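Local coordinates for protein response regulator (Helicobacter pylori, PDB 2PLN) that probably acts as a two-component response regulator controlling transcription, an orphan regulator represented here by its N-terminal receiver domain, at residues A[32-35]-A[36-40]. Sequence-based numbering, arbitrary orientation.
Sequences GEIE and KGLNV
K36 N donates to G32 O at 3.0 Å, the first of four successive i+4 to i (N-H to O=C) backbone bonds within helix 28-40. It is also the straightest, with an N-H...O angle of 171°. G37 N uses E33 O (3.0 Å), L38 N uses I34 O (2.8 Å) and N39 N uses E35 O (2.8 Å). The carbonyls of G32 to E35 and the amides of K36 to N39 are thus satisfied by one another. Further on, V40 N bonds to K36 O and, weakly, to G37 O.

The side chains add an apolar contact on the buried face. I34 and L38 lie side by side, one turn apart and pointing the same way. With CG1 at chi1 -57°, the CG2 branch of I34 is turned opposite the backbone N and meets L38 CD1 at 3.9 Å. L38 CG also rests on I34 O, 3.3 Å away. The end of K36 leads away from the preceding turn, while E33 touches I120 of helix 120-130.

In this CheY-like receiver fold, the helix connects parallel strands 20-24 and 44-48. I34 packs on L23 and on I120 and L123 of helix 120-130. L38 reaches V21, A45 and I127, while E35 lies against A45 and V47 of strand 44-48.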
# COMPACT_ATOMS: atom_id res chain seq x y z
N GLY A 32 5.26 11.99 17.41
CA GLY A 32 4.13 12.67 18.07
C GLY A 32 3.01 13.12 17.14
O GLY A 32 1.83 12.95 17.45
N GLU A 33 3.39 13.72 16.02
CA GLU A 33 2.43 14.15 15.02
C GLU A 33 1.63 12.99 14.46
O GLU A 33 0.43 13.11 14.28
CB GLU A 33 3.16 14.88 13.90
CG GLU A 33 3.54 16.32 14.25
CD GLU A 33 4.64 16.86 13.34
OE1 GLU A 33 5.24 16.09 12.56
OE2 GLU A 33 4.95 18.07 13.42
N ILE A 34 2.29 11.85 14.26
CA ILE A 34 1.56 10.67 13.72
C ILE A 34 0.61 10.10 14.78
O ILE A 34 -0.54 9.82 14.49
CB ILE A 34 2.54 9.58 13.22
CG1 ILE A 34 3.50 10.15 12.15
CG2 ILE A 34 1.76 8.36 12.69
CD1 ILE A 34 4.67 9.24 11.90
N GLU A 35 1.11 9.94 16.02
CA GLU A 35 0.24 9.51 17.13
C GLU A 35 -1.03 10.38 17.27
O GLU A 35 -2.15 9.86 17.36
CB GLU A 35 1.01 9.51 18.44
CG GLU A 35 0.12 9.13 19.61
CD GLU A 35 0.89 8.99 20.90
OE1 GLU A 35 0.25 8.84 21.96
OE2 GLU A 35 2.12 9.02 20.85
N LYS A 36 -0.85 11.71 17.28
CA LYS A 36 -2.00 12.63 17.35
C LYS A 36 -2.96 12.43 16.16
O LYS A 36 -4.18 12.42 16.34
CB LYS A 36 -1.50 14.10 17.41
CG LYS A 36 -2.58 15.18 17.57
CD LYS A 36 -1.95 16.57 17.87
CE LYS A 36 -2.60 17.71 17.09
NZ LYS A 36 -1.89 19.04 17.29
N GLY A 37 -2.41 12.27 14.96
CA GLY A 37 -3.22 12.00 13.76
C GLY A 37 -3.99 10.71 13.91
O GLY A 37 -5.19 10.62 13.56
N LEU A 38 -3.34 9.68 14.44
CA LEU A 38 -4.03 8.40 14.62
C LEU A 38 -5.12 8.52 15.65
O LEU A 38 -6.19 7.93 15.50
CB LEU A 38 -3.04 7.30 15.00
CG LEU A 38 -2.06 6.92 13.89
CD1 LEU A 38 -0.91 6.13 14.55
CD2 LEU A 38 -2.79 6.18 12.75
N ASN A 39 -4.83 9.24 16.74
CA ASN A 39 -5.85 9.49 17.77
C ASN A 39 -7.12 10.08 17.18
O ASN A 39 -8.20 9.77 17.64
CB ASN A 39 -5.32 10.45 18.84
CG ASN A 39 -4.34 9.81 19.76
OD1 ASN A 39 -4.17 8.57 19.80
ND2 ASN A 39 -3.68 10.65 20.53
N VAL A 40 -6.97 10.95 16.18
CA VAL A 40 -8.15 11.54 15.51
C VAL A 40 -9.17 10.50 15.05
O VAL A 40 -10.37 10.73 15.16
CB VAL A 40 -7.72 12.43 14.32
CG1 VAL A 40 -8.92 12.84 13.46
CG2 VAL A 40 -7.01 13.64 14.83